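Local coordinates for protein 4-hydroxy-tetrahydrodipicolinate synthase (Thermotoga maritima, PDB 1O5K) that probably condenses pyruvate with aspartate semialdehyde through a Schiff base to give 4-hydroxy-tetrahydrodipicolinate, a step of lysine biosynthesis, at residues Thr19-Pro24 against Leu50-Thr55; Val114-Asn119 against Tyr127-Tyr132. One frame throughout, in Å; residues are numbered along the deposited sequence.

Contact 1. Residues Thr19-Pro24 against Leu50-Thr55; sequences TAIVTP and LIVLGT
The flat groups joining T19-A20-I21 to L50-I51-V52 are peptide units of two parallel strands, with T19 and L50 on one face of the sheet and A20 and I51 on the other. At their edges I51 N bonds T19 O (2.9 Å), and I21 N bonds I51 O (3.0 Å). A20 CA adds a C-H...O contact to I51 O at 3.4 Å.

With chi1 at -166°, I21 sends CG1 away from its own N, and its other branch, CG2, reaches V52 CG2 at 4.0 Å. The two side chains lie side by side and point the same way, both touching Y35 of helix 32-44. Beyond this pair the two chains diverge and two waters bridge them. One donates to I21 O and T23 OG1 and accepts from L53 N; the other donates to I21 O and I51 O and accepts from G54 N. T23 OG1 also bonds G57 O.

T55, at the end of the second segment, probably serves in the catalytic proton relay. Neighbouring parallel strands joined through helix 32-44 form a beta-alpha-beta crossover of the TIM barrel.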
ATOM      1  N   THR A  19      -8.400 -29.331  -4.495  1.00 25.49           N
ATOM      2  CA  THR A  19      -6.934 -29.163  -4.537  1.00 24.60           C
ATOM      3  C   THR A  19      -6.465 -28.569  -5.840  1.00 23.46           C
ATOM      4  O   THR A  19      -6.769 -29.086  -6.862  1.00 25.19           O
ATOM      5  CB  THR A  19      -6.268 -30.485  -4.328  1.00 25.38           C
ATOM      6  OG1 THR A  19      -6.558 -30.939  -2.970  1.00 24.66           O
ATOM      7  CG2 THR A  19      -4.747 -30.387  -4.388  1.00 29.17           C
ATOM      8  N   ALA A  20      -5.702 -27.483  -5.762  1.00 23.85           N
ATOM      9  CA  ALA A  20      -5.075 -26.890  -6.949  1.00 24.89           C
ATOM     10  C   ALA A  20      -3.773 -27.666  -7.095  1.00 24.14           C
ATOM     11  O   ALA A  20      -2.754 -27.352  -6.495  1.00 24.98           O
ATOM     12  CB  ALA A  20      -4.830 -25.425  -6.747  1.00 27.38           C
ATOM     13  N   ILE A  21      -3.833 -28.710  -7.889  1.00 24.09           N
ATOM     14  CA  ILE A  21      -2.783 -29.750  -7.866  1.00 24.72           C
ATOM     15  C   ILE A  21      -1.603 -29.295  -8.728  1.00 25.45           C
ATOM     16  O   ILE A  21      -1.787 -28.612  -9.740  1.00 22.30           O
ATOM     17  CB  ILE A  21      -3.362 -31.105  -8.290  1.00 22.87           C
ATOM     18  CG1 ILE A  21      -2.375 -32.230  -7.929  1.00 24.61           C
ATOM     19  CG2 ILE A  21      -3.752 -31.123  -9.790  1.00 24.47           C
ATOM     20  CD1 ILE A  21      -2.944 -33.620  -7.985  1.00 27.65           C
ATOM     21  N   VAL A  22      -0.391 -29.564  -8.235  1.00 24.97           N
ATOM     22  CA  VAL A  22       0.834 -29.331  -9.008  1.00 25.48           C
ATOM     23  C   VAL A  22       0.916 -30.225 -10.263  1.00 22.54           C
ATOM     24  O   VAL A  22       0.231 -31.225 -10.385  1.00 23.87           O
ATOM     25  CB  VAL A  22       2.126 -29.541  -8.181  1.00 26.20           C
ATOM     26  CG1 VAL A  22       2.186 -28.664  -6.921  1.00 25.39           C
ATOM     27  CG2 VAL A  22       2.281 -31.008  -7.814  1.00 27.27           C
ATOM     28  N   THR A  23       1.721 -29.760 -11.221  1.00 23.29           N
ATOM     29  CA  THR A  23       2.068 -30.478 -12.410  1.00 22.29           C
ATOM     30  C   THR A  23       3.514 -30.980 -12.225  1.00 27.46           C
ATOM     31  O   THR A  23       4.444 -30.221 -12.404  1.00 24.34           O
ATOM     32  CB  THR A  23       1.941 -29.548 -13.644  1.00 26.06           C
ATOM     33  OG1 THR A  23       0.583 -29.073 -13.764  1.00 25.30           O
ATOM     34  CG2 THR A  23       2.201 -30.343 -14.903  1.00 24.86           C
ATOM     35  N   PRO A  24       3.717 -32.251 -11.858  1.00 24.52           N
ATOM     36  CA  PRO A  24       5.075 -32.737 -11.717  1.00 25.19           C
ATOM     37  C   PRO A  24       5.808 -32.872 -13.031  1.00 22.25           C
ATOM     38  O   PRO A  24       5.207 -33.209 -14.060  1.00 22.97           O
ATOM     39  CB  PRO A  24       4.898 -34.117 -11.068  1.00 26.03           C
ATOM     40  CG  PRO A  24       3.476 -34.136 -10.591  1.00 26.75           C
ATOM     41  CD  PRO A  24       2.732 -33.275 -11.512  1.00 27.24           C
ATOM     42  N   LEU A  50     -10.690 -31.565  -7.888  1.00 26.11           N
ATOM     43  CA  LEU A  50      -9.333 -31.244  -8.323  1.00 23.82           C
ATOM     44  C   LEU A  50      -9.383 -30.120  -9.341  1.00 26.03           C
ATOM     45  O   LEU A  50     -10.148 -30.192 -10.337  1.00 26.52           O
ATOM     46  CB  LEU A  50      -8.589 -32.424  -8.929  1.00 25.46           C
ATOM     47  CG  LEU A  50      -8.322 -33.643  -8.063  1.00 25.20           C
ATOM     48  CD1 LEU A  50      -7.789 -34.734  -8.914  1.00 30.36           C
ATOM     49  CD2 LEU A  50      -7.328 -33.320  -6.979  1.00 32.61           C
ATOM     50  N   ILE A  51      -8.551 -29.121  -9.092  1.00 25.40           N
ATOM     51  CA  ILE A  51      -8.309 -28.026 -10.001  1.00 24.03           C
ATOM     52  C   ILE A  51      -6.947 -28.285 -10.642  1.00 25.41           C
ATOM     53  O   ILE A  51      -5.900 -28.278  -9.971  1.00 29.12           O
ATOM     54  CB  ILE A  51      -8.368 -26.653  -9.321  1.00 24.26           C
ATOM     55  CG1 ILE A  51      -9.842 -26.263  -9.019  1.00 26.23           C
ATOM     56  CG2 ILE A  51      -7.749 -25.623 -10.209  1.00 25.84           C
ATOM     57  CD1 ILE A  51     -10.494 -27.102  -7.944  1.00 26.36           C
ATOM     58  N   VAL A  52      -6.983 -28.556 -11.938  1.00 23.71           N
ATOM     59  CA  VAL A  52      -5.788 -28.899 -12.710  1.00 25.27           C
ATOM     60  C   VAL A  52      -5.413 -27.685 -13.578  1.00 26.59           C
ATOM     61  O   VAL A  52      -6.291 -27.014 -14.144  1.00 25.05           O
ATOM     62  CB  VAL A  52      -6.115 -30.121 -13.599  1.00 25.22           C
ATOM     63  CG1 VAL A  52      -4.983 -30.451 -14.531  1.00 37.18           C
ATOM     64  CG2 VAL A  52      -6.405 -31.369 -12.722  1.00 33.18           C
ATOM     65  N   LEU A  53      -4.115 -27.412 -13.726  1.00 23.79           N
ATOM     66  CA  LEU A  53      -3.636 -26.308 -14.551  1.00 27.00           C
ATOM     67  C   LEU A  53      -4.095 -24.919 -14.083  1.00 25.97           C
ATOM     68  O   LEU A  53      -4.381 -24.059 -14.881  1.00 27.73           O
ATOM     69  CB  LEU A  53      -3.963 -26.538 -16.041  1.00 27.72           C
ATOM     70  CG  LEU A  53      -3.232 -27.777 -16.570  1.00 29.36           C
ATOM     71  CD1 LEU A  53      -3.931 -28.259 -17.836  1.00 34.13           C
ATOM     72  CD2 LEU A  53      -1.753 -27.527 -16.829  1.00 33.52           C
ATOM     73  N   GLY A  54      -4.124 -24.730 -12.778  1.00 25.02           N
ATOM     74  CA  GLY A  54      -4.184 -23.384 -12.193  1.00 29.98           C
ATOM     75  C   GLY A  54      -2.723 -22.955 -12.086  1.00 30.13           C
ATOM     76  O   GLY A  54      -1.795 -23.617 -12.612  1.00 29.17           O
ATOM     77  N   THR A  55      -2.530 -21.851 -11.375  1.00 30.42           N
ATOM     78  CA  THR A  55      -1.203 -21.290 -11.105  1.00 30.33           C
ATOM     79  C   THR A  55      -0.324 -22.284 -10.436  1.00 25.48           C
ATOM     80  O   THR A  55       0.870 -22.398 -10.728  1.00 27.29           O
ATOM     81  CB  THR A  55      -1.317 -20.042 -10.140  1.00 34.48           C
ATOM     82  OG1 THR A  55      -2.639 -19.470 -10.192  1.00 46.55           O
ATOM     83  CG2 THR A  55      -0.498 -18.943 -10.692  1.00 41.91           C
TER
HETATM   84  O   HOH W   1      -2.062 -29.114 -12.565  1.00 14.59           O
HETATM   85  O   HOH W   2      -3.576 -26.641 -10.431  1.00 16.38           O

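Contact 2. Residues Val114-Asn119 against Tyr127-Tyr132; sequences VTPYYN and YQHYKY
P116 and H129 approach from opposite directions, and P116 sets CG over the centre of one face of the imidazole, with CD beside it. CG of P116 stands 3.6 Å from the centroid of the H129 ring and only 10° off its normal, a CH-pi contact, while P116 CD lies 3.7 Å from H129 NE2. CG of H129 is anti to the backbone N (chi1 176°), which carries the imidazole out from the helix to the proline. Both ring nitrogens are engaged: H129 ND1 bonds T93 OG1, and H129 NE2 shares a water with the loop, 2.8 Å from H129 NE2 and 2.7 Å from V114 O, to which the water donates. With an alanine here in place of the imidazole, P116 would probably lose the face it packs on, and T93 OG1 and the bridging water would each lose a partner.

The pairing ties the loop after strand 110-114 back onto the helix 123-134 that follows it, within one beta-alpha unit of the TIM barrel.

Y130, next along the helix, crosses T115 obliquely and touches with its hydroxyl. Y130 OH sits 3.7 Å from T115 CG2, and T115 N comes to the edge of the phenol ring near its plane. T115 N is 3.1 Å from Y130 OH, yet the angle is too poor for a hydrogen bond; the hydroxyl is instead bonded to V113 O. CD2 of H129 stands 4.0 Å above one face of the Y130 ring.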
ATOM      1  N   VAL A 114      -9.252 -17.324 -14.736  1.00 27.19           N
ATOM      2  CA  VAL A 114      -8.707 -16.182 -14.051  1.00 25.29           C
ATOM      3  C   VAL A 114      -9.112 -14.911 -14.785  1.00 24.67           C
ATOM      4  O   VAL A 114      -9.261 -14.892 -16.019  1.00 24.70           O
ATOM      5  CB  VAL A 114      -7.151 -16.304 -13.906  1.00 25.47           C
ATOM      6  CG1 VAL A 114      -6.473 -16.280 -15.241  1.00 28.01           C
ATOM      7  CG2 VAL A 114      -6.588 -15.320 -12.889  1.00 26.37           C
ATOM      8  N   THR A 115      -9.333 -13.857 -14.025  1.00 23.04           N
ATOM      9  CA  THR A 115      -9.440 -12.520 -14.646  1.00 24.25           C
ATOM     10  C   THR A 115      -8.191 -12.300 -15.497  1.00 23.21           C
ATOM     11  O   THR A 115      -7.068 -12.608 -15.080  1.00 27.48           O
ATOM     12  CB  THR A 115      -9.453 -11.393 -13.592  1.00 26.66           C
ATOM     13  OG1 THR A 115      -8.254 -11.455 -12.828  1.00 30.40           O
ATOM     14  CG2 THR A 115     -10.615 -11.525 -12.597  1.00 27.19           C
ATOM     15  N   PRO A 116      -8.364 -11.779 -16.706  1.00 24.71           N
ATOM     16  CA  PRO A 116      -7.234 -11.396 -17.526  1.00 22.77           C
ATOM     17  C   PRO A 116      -6.168 -10.649 -16.748  1.00 24.88           C
ATOM     18  O   PRO A 116      -6.448  -9.655 -16.057  1.00 25.77           O
ATOM     19  CB  PRO A 116      -7.856 -10.507 -18.583  1.00 24.42           C
ATOM     20  CG  PRO A 116      -9.235 -11.186 -18.780  1.00 23.99           C
ATOM     21  CD  PRO A 116      -9.659 -11.564 -17.400  1.00 23.21           C
ATOM     22  N   TYR A 117      -4.950 -11.188 -16.824  1.00 25.92           N
ATOM     23  CA  TYR A 117      -3.750 -10.650 -16.147  1.00 26.20           C
ATOM     24  C   TYR A 117      -3.013  -9.712 -17.116  1.00 26.07           C
ATOM     25  O   TYR A 117      -3.196  -9.824 -18.316  1.00 22.87           O
ATOM     26  CB  TYR A 117      -2.791 -11.797 -15.698  1.00 28.38           C
ATOM     27  CG  TYR A 117      -2.698 -12.909 -16.724  1.00 24.93           C
ATOM     28  CD1 TYR A 117      -1.871 -12.779 -17.860  1.00 25.39           C
ATOM     29  CD2 TYR A 117      -3.503 -14.034 -16.634  1.00 26.95           C
ATOM     30  CE1 TYR A 117      -1.807 -13.759 -18.817  1.00 30.74           C
ATOM     31  CE2 TYR A 117      -3.458 -15.006 -17.612  1.00 33.14           C
ATOM     32  CZ  TYR A 117      -2.595 -14.868 -18.693  1.00 30.06           C
ATOM     33  OH  TYR A 117      -2.582 -15.842 -19.648  1.00 31.39           O
ATOM     34  N   TYR A 118      -2.296  -8.738 -16.570  1.00 21.84           N
ATOM     35  CA  TYR A 118      -1.373  -7.860 -17.283  1.00 22.64           C
ATOM     36  C   TYR A 118      -2.013  -6.697 -18.054  1.00 21.20           C
ATOM     37  O   TYR A 118      -1.465  -5.592 -18.026  1.00 24.54           O
ATOM     38  CB  TYR A 118      -0.486  -8.671 -18.231  1.00 24.61           C
ATOM     39  CG  TYR A 118       0.681  -7.924 -18.870  1.00 21.53           C
ATOM     40  CD1 TYR A 118       1.603  -7.229 -18.114  1.00 25.66           C
ATOM     41  CD2 TYR A 118       0.860  -7.940 -20.240  1.00 25.91           C
ATOM     42  CE1 TYR A 118       2.647  -6.537 -18.709  1.00 27.38           C
ATOM     43  CE2 TYR A 118       1.893  -7.257 -20.835  1.00 35.42           C
ATOM     44  CZ  TYR A 118       2.786  -6.545 -20.059  1.00 33.50           C
ATOM     45  OH  TYR A 118       3.825  -5.881 -20.641  1.00 32.90           O
ATOM     46  N   ASN A 119      -3.154  -6.925 -18.703  1.00 22.73           N
ATOM     47  CA  ASN A 119      -3.796  -5.852 -19.474  1.00 21.64           C
ATOM     48  C   ASN A 119      -4.877  -5.105 -18.705  1.00 23.04           C
ATOM     49  O   ASN A 119      -5.436  -4.169 -19.266  1.00 23.50           O
ATOM     50  CB  ASN A 119      -4.272  -6.335 -20.825  1.00 20.59           C
ATOM     51  CG  ASN A 119      -5.185  -7.541 -20.767  1.00 21.54           C
ATOM     52  OD1 ASN A 119      -5.586  -8.009 -19.703  1.00 22.96           O
ATOM     53  ND2 ASN A 119      -5.617  -7.987 -21.979  1.00 21.16           N
ATOM     54  N   TYR A 127     -16.817  -8.096 -17.055  1.00 22.11           N
ATOM     55  CA  TYR A 127     -18.154  -8.594 -17.306  1.00 22.14           C
ATOM     56  C   TYR A 127     -18.275  -9.113 -18.729  1.00 21.80           C
ATOM     57  O   TYR A 127     -18.766 -10.239 -18.929  1.00 22.17           O
ATOM     58  CB  TYR A 127     -19.160  -7.490 -17.049  1.00 22.68           C
ATOM     59  CG  TYR A 127     -20.570  -7.887 -17.322  1.00 23.94           C
ATOM     60  CD1 TYR A 127     -21.269  -8.683 -16.429  1.00 23.05           C
ATOM     61  CD2 TYR A 127     -21.208  -7.453 -18.442  1.00 23.71           C
ATOM     62  CE1 TYR A 127     -22.620  -9.027 -16.682  1.00 26.03           C
ATOM     63  CE2 TYR A 127     -22.546  -7.805 -18.726  1.00 24.13           C
ATOM     64  CZ  TYR A 127     -23.242  -8.601 -17.831  1.00 25.08           C
ATOM     65  OH  TYR A 127     -24.588  -8.906 -18.094  1.00 26.05           O
ATOM     66  N   GLN A 128     -17.858  -8.300 -19.714  1.00 22.37           N
ATOM     67  CA  GLN A 128     -17.964  -8.704 -21.116  1.00 22.13           C
ATOM     68  C   GLN A 128     -17.158  -9.966 -21.453  1.00 23.15           C
ATOM     69  O   GLN A 128     -17.612 -10.775 -22.268  1.00 21.52           O
ATOM     70  CB  GLN A 128     -17.643  -7.529 -22.062  1.00 20.16           C
ATOM     71  CG  GLN A 128     -18.685  -6.440 -22.040  0.65 22.24           C
ATOM     72  CD  GLN A 128     -20.004  -6.867 -22.631  0.65 28.54           C
ATOM     73  OE1 GLN A 128     -20.063  -7.829 -23.391  0.65 31.79           O
ATOM     74  NE2 GLN A 128     -21.068  -6.146 -22.297  0.65 35.82           N
ATOM     75  N   HIS A 129     -15.965 -10.099 -20.847  1.00 21.54           N
ATOM     76  CA  HIS A 129     -15.096 -11.272 -20.992  1.00 20.83           C
ATOM     77  C   HIS A 129     -15.828 -12.547 -20.561  1.00 22.00           C
ATOM     78  O   HIS A 129     -15.933 -13.478 -21.334  1.00 20.96           O
ATOM     79  CB  HIS A 129     -13.817 -11.045 -20.175  1.00 23.29           C
ATOM     80  CG  HIS A 129     -12.867 -12.192 -20.134  1.00 22.69           C
ATOM     81  ND1 HIS A 129     -12.011 -12.508 -21.174  1.00 23.16           N
ATOM     82  CD2 HIS A 129     -12.560 -13.031 -19.119  1.00 23.86           C
ATOM     83  CE1 HIS A 129     -11.231 -13.515 -20.795  1.00 26.54           C
ATOM     84  NE2 HIS A 129     -11.553 -13.856 -19.556  1.00 23.72           N
ATOM     85  N   TYR A 130     -16.356 -12.552 -19.333  1.00 22.01           N
ATOM     86  CA  TYR A 130     -17.065 -13.731 -18.799  1.00 20.60           C
ATOM     87  C   TYR A 130     -18.377 -13.966 -19.549  1.00 23.95           C
ATOM     88  O   TYR A 130     -18.754 -15.116 -19.780  1.00 22.89           O
ATOM     89  CB  TYR A 130     -17.279 -13.570 -17.308  1.00 20.39           C
ATOM     90  CG  TYR A 130     -15.987 -13.738 -16.535  1.00 19.83           C
ATOM     91  CD1 TYR A 130     -15.379 -15.003 -16.429  1.00 21.66           C
ATOM     92  CD2 TYR A 130     -15.328 -12.653 -15.952  1.00 20.46           C
ATOM     93  CE1 TYR A 130     -14.148 -15.124 -15.814  1.00 21.13           C
ATOM     94  CE2 TYR A 130     -14.137 -12.808 -15.297  1.00 25.41           C
ATOM     95  CZ  TYR A 130     -13.553 -14.052 -15.235  1.00 21.12           C
ATOM     96  OH  TYR A 130     -12.328 -14.197 -14.578  1.00 25.76           O
ATOM     97  N   LYS A 131     -19.049 -12.890 -19.959  1.00 22.09           N
ATOM     98  CA  LYS A 131     -20.286 -13.041 -20.732  1.00 22.67           C
ATOM     99  C   LYS A 131     -20.033 -13.753 -22.067  1.00 21.02           C
ATOM    100  O   LYS A 131     -20.759 -14.684 -22.481  1.00 24.15           O
ATOM    101  CB  LYS A 131     -20.923 -11.689 -21.011  1.00 22.37           C
ATOM    102  CG  LYS A 131     -22.262 -11.845 -21.730  1.00 27.88           C
ATOM    103  CD  LYS A 131     -23.201 -10.697 -21.488  0.65 29.74           C
ATOM    104  CE  LYS A 131     -23.224  -9.715 -22.643  0.65 43.75           C
ATOM    105  NZ  LYS A 131     -22.050  -8.832 -22.579  0.65 37.86           N
ATOM    106  N   TYR A 132     -19.037 -13.263 -22.777  1.00 20.64           N
ATOM    107  CA  TYR A 132     -18.650 -13.834 -24.061  1.00 21.51           C
ATOM    108  C   TYR A 132     -18.411 -15.320 -23.928  1.00 21.29           C
ATOM    109  O   TYR A 132     -18.919 -16.118 -24.717  1.00 22.44           O
ATOM    110  CB  TYR A 132     -17.397 -13.176 -24.611  1.00 23.49           C
ATOM    111  CG  TYR A 132     -17.010 -13.623 -26.013  1.00 27.84           C
ATOM    112  CD1 TYR A 132     -17.587 -13.035 -27.136  1.00 36.36           C
ATOM    113  CD2 TYR A 132     -16.060 -14.617 -26.213  1.00 29.68           C
ATOM    114  CE1 TYR A 132     -17.224 -13.435 -28.435  1.00 32.19           C
ATOM    115  CE2 TYR A 132     -15.714 -15.032 -27.494  1.00 30.63           C
ATOM    116  CZ  TYR A 132     -16.289 -14.425 -28.590  1.00 34.30           C
ATOM    117  OH  TYR A 132     -15.939 -14.817 -29.854  1.00 42.54           O
TER
HETATM  118  O   HOH W   3      -9.463 -15.430 -18.608  1.00 15.38           O

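Both contacts belong to one TIM barrel, with centres about 21 Å apart and nearest atoms about 6 Å apart, without touching. Both have one end near the active site. The V114 side chain of contact 2 is about 6 Å from that of T55, part of the segment 50-55 of contact 1, and about 4 Å from that of Y144, the probable proton donor/acceptor. T55 OG1 makes weak hydrogen bonds to Y144 OH and to Y118 OH of the second subunit, and T55 N bonds weakly to the pyruvate-modified lysine at position 173. The loop of contact 2 thus supplies Y118 to the neighbouring subunit's probable proton relay.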